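Local coordinates for protein nicotinamide riboside transporter PnuC (Neisseria mucosa ATCC 25996, PDB 4QTN) that probably carries nicotinamide riboside, a vitamin B3 form and NAD precursor, across the bacterial inner membrane as a homotrimeric permease, at residues 13-16 with 17-21; 50-53 with 54-58. One frame throughout, in Å; residues are numbered along the deposited sequence.

Overall arrangement
Contact 1 (13-16 with 17-21) joins a loop to the start of helix 17-34, and contact 2 (50-53 with 54-58) lies within the next helix, 41-59, with centres about 13 Å apart. The first is at the edge of the chain, about 19 Å from its centre, and is partly buried. The second is buried, about 7 Å from the centre. Their chemistry follows: contact 1 satisfies polar groups with a capping box, whose carboxylate also meets a lysine, and a detergent sugar, whereas contact 2 pairs its backbone groups along the helix and presents apolar side chains. The two meet directly, Trp15 CZ3 lying 3.6 Å from Val55 CG1.

Contact 1: residues 13-16 with 17-21; sequences GGWT and HFEAV. With BOG (octyl beta-D-glucopyranoside), chain J.
Thr16 and Glu19 form a capping box at the start of helix 17-34, with Thr16 as the N-cap. Two reciprocal bonds define it. Glu19 N donates to Thr16 OG1 over 2.9 Å at a fairly straight 163°, and Thr16 N donates to Glu19 OE2 over 2.7 Å. In this second bond the donor stands above the carboxylate plane, 45° out of it. Thr16 places OG1 between its own backbone N and carbonyl carbon (chi1 65°), which turns the hydroxyl toward the first turn, while the glutamate chain is extended beyond CG and reaches back to the N-cap. The first regular helical bond follows, from Ala20 N to Thr16 O at 3.0 Å.

The carboxylate has further partners: Lys59 forms a salt bridge with OE2 and also bonds Gly14 O, the Tyr223 hydroxyl is hydrogen-bonded to OE1, and Lys61 NZ bonds Gly13 O. Several groups therefore hold the carboxylate in position, and the nearby lysine would be expected to favour its charged form. His17 uses NE2 to bond Leu126 O of the second subunit, so this helix start also takes part in the trimer interface.

Trp15 crosses Glu19 at about a right angle, its ring nearly perpendicular to the carboxylate. Glu19 CB lies at the ring edge, 3.8 Å from Trp15 CE3, while NE1 is satisfied by Leu11 O. An octyl glucoside molecule lies alongside: Trp15 N donates to its O2 at 3.2 Å, Gly14 N makes a weak bond to O3, and the detergent's alkyl carbon C4' lies over one face of the Trp15 indole.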
ATOM      1  N   GLY C  13     -11.942  -2.211 -27.001  1.00114.34           N
ATOM      2  CA  GLY C  13     -12.109  -0.809 -27.368  1.00107.29           C
ATOM      3  C   GLY C  13     -11.676   0.154 -26.291  1.00104.92           C
ATOM      4  O   GLY C  13     -12.097   0.050 -25.142  1.00103.24           O
ATOM      5  N   GLY C  14     -10.822   1.095 -26.668  1.00104.08           N
ATOM      6  CA  GLY C  14     -10.602   2.293 -25.871  1.00 99.15           C
ATOM      7  C   GLY C  14      -9.884   2.068 -24.559  1.00 99.55           C
ATOM      8  O   GLY C  14     -10.142   2.775 -23.589  1.00101.00           O
ATOM      9  N   TRP C  15      -8.978   1.081 -24.521  1.00101.32           N
ATOM     10  CA  TRP C  15      -7.986   0.983 -23.429  1.00 95.95           C
ATOM     11  C   TRP C  15      -6.803   1.866 -23.717  1.00 91.53           C
ATOM     12  O   TRP C  15      -6.300   1.893 -24.856  1.00 91.00           O
ATOM     13  CB  TRP C  15      -7.473  -0.447 -23.241  1.00 95.45           C
ATOM     14  CG  TRP C  15      -8.509  -1.457 -23.033  1.00102.72           C
ATOM     15  CD1 TRP C  15      -9.088  -2.232 -23.985  1.00108.19           C
ATOM     16  CD2 TRP C  15      -9.075  -1.856 -21.790  1.00105.84           C
ATOM     17  NE1 TRP C  15      -9.996  -3.084 -23.417  1.00115.44           N
ATOM     18  CE2 TRP C  15     -10.009  -2.876 -22.067  1.00112.86           C
ATOM     19  CE3 TRP C  15      -8.902  -1.441 -20.474  1.00112.45           C
ATOM     20  CZ2 TRP C  15     -10.768  -3.488 -21.073  1.00116.74           C
ATOM     21  CZ3 TRP C  15      -9.654  -2.047 -19.485  1.00122.66           C
ATOM     22  CH2 TRP C  15     -10.580  -3.067 -19.794  1.00121.98           C
ATOM     23  N   THR C  16      -6.349   2.585 -22.686  1.00 90.87           N
ATOM     24  CA  THR C  16      -5.008   3.159 -22.681  1.00 95.76           C
ATOM     25  C   THR C  16      -3.963   2.049 -22.652  1.00102.95           C
ATOM     26  O   THR C  16      -4.268   0.884 -22.291  1.00 96.88           O
ATOM     27  CB  THR C  16      -4.761   4.056 -21.466  1.00 92.14           C
ATOM     28  OG1 THR C  16      -4.793   3.265 -20.277  1.00 95.45           O
ATOM     29  CG2 THR C  16      -5.794   5.119 -21.378  1.00 97.66           C
ATOM     30  N   HIS C  17      -2.731   2.413 -23.032  1.00104.87           N
ATOM     31  CA  HIS C  17      -1.580   1.508 -22.970  1.00 96.08           C
ATOM     32  C   HIS C  17      -1.386   1.005 -21.542  1.00 94.54           C
ATOM     33  O   HIS C  17      -1.276  -0.211 -21.298  1.00 89.06           O
ATOM     34  CB  HIS C  17      -0.323   2.231 -23.448  1.00 92.52           C
ATOM     35  CG  HIS C  17       0.906   1.388 -23.415  1.00 95.61           C
ATOM     36  ND1 HIS C  17       1.549   1.059 -22.243  1.00 97.21           N
ATOM     37  CD2 HIS C  17       1.617   0.805 -24.410  1.00102.51           C
ATOM     38  CE1 HIS C  17       2.601   0.306 -22.514  1.00101.39           C
ATOM     39  NE2 HIS C  17       2.663   0.136 -23.822  1.00105.12           N
ATOM     40  N   PHE C  18      -1.388   1.949 -20.600  1.00 90.41           N
ATOM     41  CA  PHE C  18      -1.211   1.651 -19.200  1.00 81.71           C
ATOM     42  C   PHE C  18      -2.290   0.668 -18.666  1.00 84.19           C
ATOM     43  O   PHE C  18      -1.960  -0.367 -18.077  1.00 80.08           O
ATOM     44  CB  PHE C  18      -1.196   2.942 -18.432  1.00 78.49           C
ATOM     45  CG  PHE C  18      -1.087   2.775 -16.957  1.00 76.99           C
ATOM     46  CD1 PHE C  18       0.136   2.588 -16.359  1.00 80.06           C
ATOM     47  CD2 PHE C  18      -2.197   2.878 -16.163  1.00 78.53           C
ATOM     48  CE1 PHE C  18       0.249   2.481 -14.988  1.00 82.21           C
ATOM     49  CE2 PHE C  18      -2.100   2.766 -14.784  1.00 81.44           C
ATOM     50  CZ  PHE C  18      -0.873   2.560 -14.199  1.00 81.73           C
ATOM     51  N   GLU C  19      -3.565   0.958 -18.923  1.00 86.91           N
ATOM     52  CA  GLU C  19      -4.625   0.025 -18.535  1.00 93.55           C
ATOM     53  C   GLU C  19      -4.357  -1.361 -19.119  1.00 96.61           C
ATOM     54  O   GLU C  19      -4.562  -2.378 -18.459  1.00 93.05           O
ATOM     55  CB  GLU C  19      -5.985   0.512 -18.996  1.00 97.34           C
ATOM     56  CG  GLU C  19      -6.501   1.743 -18.288  1.00102.33           C
ATOM     57  CD  GLU C  19      -7.400   2.585 -19.184  1.00109.13           C
ATOM     58  OE1 GLU C  19      -7.911   3.631 -18.720  1.00118.46           O
ATOM     59  OE2 GLU C  19      -7.594   2.211 -20.360  1.00101.07           O
ATOM     60  N   ALA C  20      -3.884  -1.398 -20.357  1.00 99.00           N
ATOM     61  CA  ALA C  20      -3.651  -2.680 -21.021  1.00106.12           C
ATOM     62  C   ALA C  20      -2.541  -3.472 -20.333  1.00105.66           C
ATOM     63  O   ALA C  20      -2.734  -4.640 -19.993  1.00107.03           O
ATOM     64  CB  ALA C  20      -3.348  -2.484 -22.504  1.00109.76           C
ATOM     65  N   VAL C  21      -1.404  -2.808 -20.094  1.00 97.87           N
ATOM     66  CA  VAL C  21      -0.243  -3.415 -19.440  1.00 95.00           C
ATOM     67  C   VAL C  21      -0.598  -4.104 -18.123  1.00 97.58           C
ATOM     68  O   VAL C  21      -0.201  -5.254 -17.882  1.00102.33           O
ATOM     69  CB  VAL C  21       0.834  -2.358 -19.167  1.00 95.38           C
ATOM     70  CG1 VAL C  21       1.961  -2.929 -18.320  1.00 97.18           C
ATOM     71  CG2 VAL C  21       1.374  -1.827 -20.470  1.00102.18           C
TER
HETATM   72  C1  BOG J 302      -5.816  -1.693 -27.861  1.00124.67           C
HETATM   73  O1  BOG J 302      -5.403  -2.368 -26.725  1.00107.69           O
HETATM   74  C2  BOG J 302      -6.638  -0.476 -27.458  1.00141.13           C
HETATM   75  O2  BOG J 302      -7.860  -0.870 -26.727  1.00129.00           O
HETATM   76  C3  BOG J 302      -7.045   0.305 -28.657  1.00153.92           C
HETATM   77  O3  BOG J 302      -7.846   1.444 -28.208  1.00158.22           O
HETATM   78  C4  BOG J 302      -5.877   0.781 -29.458  1.00151.21           C
HETATM   79  O4  BOG J 302      -6.341   1.326 -30.708  1.00136.47           O
HETATM   80  C5  BOG J 302      -4.801  -0.295 -29.733  1.00141.55           C
HETATM   81  O5  BOG J 302      -4.596  -1.310 -28.646  1.00128.76           O
HETATM   82  C6  BOG J 302      -3.510   0.413 -29.943  1.00142.32           C
HETATM   83  O6  BOG J 302      -2.641  -0.365 -30.760  1.00145.08           O
HETATM   84  C1' BOG J 302      -6.147  -3.578 -26.426  1.00100.23           C
HETATM   85  C2' BOG J 302      -5.964  -3.890 -24.905  1.00 94.48           C
HETATM   86  C3' BOG J 302      -6.632  -5.196 -24.554  1.00 89.41           C
HETATM   87  C4' BOG J 302      -6.268  -5.548 -23.078  1.00 87.12           C
HETATM   88  C5' BOG J 302      -6.986  -6.859 -22.636  1.00 81.58           C
HETATM   89  C6' BOG J 302      -8.522  -6.653 -22.662  1.00101.14           C
HETATM   90  C7' BOG J 302      -9.216  -7.845 -23.367  1.00113.08           C
HETATM   91  C8' BOG J 302      -9.745  -8.885 -22.318  1.00103.31           C

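Contact 2: residues 50-53 with 54-58; sequences GILC and VVFVG. With NNR (Nicotinamide riboside), chain I.
Cys53 SG stands anti to its backbone N (chi1 -180°), which aims it at the bound nicotinamide riboside on one face of helix 41-59, ending 3.6 Å from the ribose atom O2R. Val57 CG1, likewise anti to N (chi1 166°), comes within 3.5 Å of ring carbon C5. Val54 brings its CG1 methyl to 3.5 Å from ring carbon C3.

Away from the ligand, Leu52 and Phe56 lie side by side and point the same way, with Leu52 CD2 packed 3.7 Å from Phe56 CE1. Phe67 and Trp15 also meet the Phe56 ring, Trp15 edge-to-face.

The backbone holds both faces in step. Val54 N donates to Gly50 O over 3.2 Å at a nearly linear 178°, Val55 N bonds Ile51 O at 3.0 Å, and Val57 N donates to Cys53 O. Gly50 O also accepts a hydrogen bond from the hydroxyl of Tyr217, a ligand-binding residue, which ties this kinked turn to helix 208-234. While one side of this transmembrane helix packs against neighbouring helices, the other lines the nicotinamide riboside pocket with Cys53, Val54 and Val57.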
ATOM      1  N   GLY C  50     -13.194 -11.698 -12.714  1.00104.37           N
ATOM      2  CA  GLY C  50     -13.200 -11.077 -11.416  1.00101.40           C
ATOM      3  C   GLY C  50     -12.187 -10.002 -11.394  1.00 99.09           C
ATOM      4  O   GLY C  50     -12.469  -8.886 -10.980  1.00103.74           O
ATOM      5  N   ILE C  51     -10.996 -10.322 -11.874  1.00100.69           N
ATOM      6  CA  ILE C  51     -10.034  -9.288 -12.228  1.00104.35           C
ATOM      7  C   ILE C  51     -10.578  -8.513 -13.415  1.00106.69           C
ATOM      8  O   ILE C  51     -10.623  -7.287 -13.390  1.00110.49           O
ATOM      9  CB  ILE C  51      -8.639  -9.864 -12.529  1.00102.28           C
ATOM     10  CG1 ILE C  51      -7.885 -10.101 -11.224  1.00103.94           C
ATOM     11  CG2 ILE C  51      -7.842  -8.906 -13.388  1.00105.11           C
ATOM     12  CD1 ILE C  51      -6.809 -11.162 -11.316  1.00109.69           C
ATOM     13  N   LEU C  52     -11.077  -9.236 -14.418  1.00108.14           N
ATOM     14  CA  LEU C  52     -11.796  -8.604 -15.507  1.00105.92           C
ATOM     15  C   LEU C  52     -13.048  -7.840 -15.039  1.00109.95           C
ATOM     16  O   LEU C  52     -13.297  -6.726 -15.507  1.00103.92           O
ATOM     17  CB  LEU C  52     -12.123  -9.599 -16.626  1.00106.00           C
ATOM     18  CG  LEU C  52     -10.949  -9.776 -17.597  1.00106.95           C
ATOM     19  CD1 LEU C  52     -10.268 -11.111 -17.375  1.00108.22           C
ATOM     20  CD2 LEU C  52     -11.370  -9.615 -19.049  1.00103.97           C
ATOM     21  N   CYS C  53     -13.811  -8.410 -14.093  1.00112.16           N
ATOM     22  CA  CYS C  53     -15.002  -7.710 -13.603  1.00105.37           C
ATOM     23  C   CYS C  53     -14.641  -6.316 -13.118  1.00102.47           C
ATOM     24  O   CYS C  53     -15.102  -5.327 -13.677  1.00110.82           O
ATOM     25  CB  CYS C  53     -15.721  -8.480 -12.512  1.00105.10           C
ATOM     26  SG  CYS C  53     -17.211  -7.625 -11.897  1.00117.95           S
ATOM     27  N   VAL C  54     -13.784  -6.237 -12.112  1.00 95.40           N
ATOM     28  CA  VAL C  54     -13.465  -4.951 -11.488  1.00 90.25           C
ATOM     29  C   VAL C  54     -12.665  -3.984 -12.377  1.00 88.61           C
ATOM     30  O   VAL C  54     -12.844  -2.774 -12.296  1.00 89.29           O
ATOM     31  CB  VAL C  54     -12.761  -5.122 -10.145  1.00 86.22           C
ATOM     32  CG1 VAL C  54     -13.659  -5.906  -9.184  1.00 83.72           C
ATOM     33  CG2 VAL C  54     -11.411  -5.803 -10.343  1.00 81.32           C
ATOM     34  N   VAL C  55     -11.804  -4.504 -13.232  1.00 85.09           N
ATOM     35  CA  VAL C  55     -11.091  -3.623 -14.155  1.00 83.23           C
ATOM     36  C   VAL C  55     -12.097  -2.942 -15.100  1.00 87.10           C
ATOM     37  O   VAL C  55     -12.000  -1.746 -15.363  1.00 87.03           O
ATOM     38  CB  VAL C  55      -9.951  -4.370 -14.906  1.00 82.05           C
ATOM     39  CG1 VAL C  55      -9.603  -3.698 -16.231  1.00 78.05           C
ATOM     40  CG2 VAL C  55      -8.723  -4.477 -14.013  1.00 77.89           C
ATOM     41  N   PHE C  56     -13.116  -3.695 -15.516  1.00 91.40           N
ATOM     42  CA  PHE C  56     -14.198  -3.162 -16.363  1.00 95.14           C
ATOM     43  C   PHE C  56     -15.108  -2.140 -15.647  1.00 99.55           C
ATOM     44  O   PHE C  56     -15.534  -1.151 -16.264  1.00102.55           O
ATOM     45  CB  PHE C  56     -15.038  -4.299 -16.945  1.00 93.72           C
ATOM     46  CG  PHE C  56     -14.407  -4.976 -18.114  1.00 98.00           C
ATOM     47  CD1 PHE C  56     -13.122  -5.469 -18.035  1.00101.77           C
ATOM     48  CD2 PHE C  56     -15.099  -5.125 -19.299  1.00105.71           C
ATOM     49  CE1 PHE C  56     -12.533  -6.104 -19.121  1.00105.25           C
ATOM     50  CE2 PHE C  56     -14.519  -5.753 -20.390  1.00106.24           C
ATOM     51  CZ  PHE C  56     -13.232  -6.245 -20.298  1.00106.76           C
ATOM     52  N   VAL C  57     -15.420  -2.382 -14.362  1.00 93.59           N
ATOM     53  CA  VAL C  57     -16.115  -1.366 -13.536  1.00 90.79           C
ATOM     54  C   VAL C  57     -15.292  -0.062 -13.470  1.00 88.41           C
ATOM     55  O   VAL C  57     -15.821   1.035 -13.680  1.00 87.32           O
ATOM     56  CB  VAL C  57     -16.436  -1.880 -12.104  1.00 86.11           C
ATOM     57  CG1 VAL C  57     -16.821  -0.730 -11.188  1.00 81.11           C
ATOM     58  CG2 VAL C  57     -17.548  -2.897 -12.146  1.00 84.23           C
ATOM     59  N   GLY C  58     -13.992  -0.199 -13.232  1.00 85.06           N
ATOM     60  CA  GLY C  58     -13.105   0.953 -13.169  1.00 88.28           C
ATOM     61  C   GLY C  58     -13.160   1.744 -14.446  1.00 94.05           C
ATOM     62  O   GLY C  58     -13.144   2.971 -14.424  1.00 97.33           O
TER
HETATM   63  O2R NNR I 301     -19.419  -5.891  -9.590  1.00105.58           O
HETATM   64  C2R NNR I 301     -18.341  -6.285  -8.575  1.00103.59           C
HETATM   65  C3R NNR I 301     -18.584  -7.716  -8.081  1.00104.16           C
HETATM   66  O3R NNR I 301     -19.910  -7.996  -8.154  1.00125.38           O
HETATM   67  C4R NNR I 301     -18.158  -7.713  -6.629  1.00105.77           C
HETATM   68  C5R NNR I 301     -16.657  -8.185  -6.439  1.00111.39           C
HETATM   69  O5R NNR I 301     -16.212  -7.801  -5.094  1.00117.91           O
HETATM   70  O4R NNR I 301     -18.307  -6.482  -6.227  1.00103.24           O
HETATM   71  C1R NNR I 301     -18.370  -5.528  -7.519  1.00 99.60           C
HETATM   72  N1  NNR I 301     -17.243  -4.575  -7.492  1.00 99.32           N
HETATM   73  C2  NNR I 301     -16.140  -4.784  -6.651  1.00 83.42           C
HETATM   74  C6  NNR I 301     -17.265  -3.467  -8.307  1.00 95.62           C
HETATM   75  C5  NNR I 301     -16.176  -2.562  -8.291  1.00 95.41           C
HETATM   76  C4  NNR I 301     -15.105  -2.766  -7.449  1.00 77.23           C
HETATM   77  C3  NNR I 301     -15.066  -3.865  -6.645  1.00 77.25           C
HETATM   78  C7  NNR I 301     -13.848  -4.077  -5.763  1.00 88.53           C
HETATM   79  O7  NNR I 301     -13.921  -4.738  -4.769  1.00 99.16           O
HETATM   80  N7  NNR I 301     -12.591  -3.488  -6.138  1.00102.10           N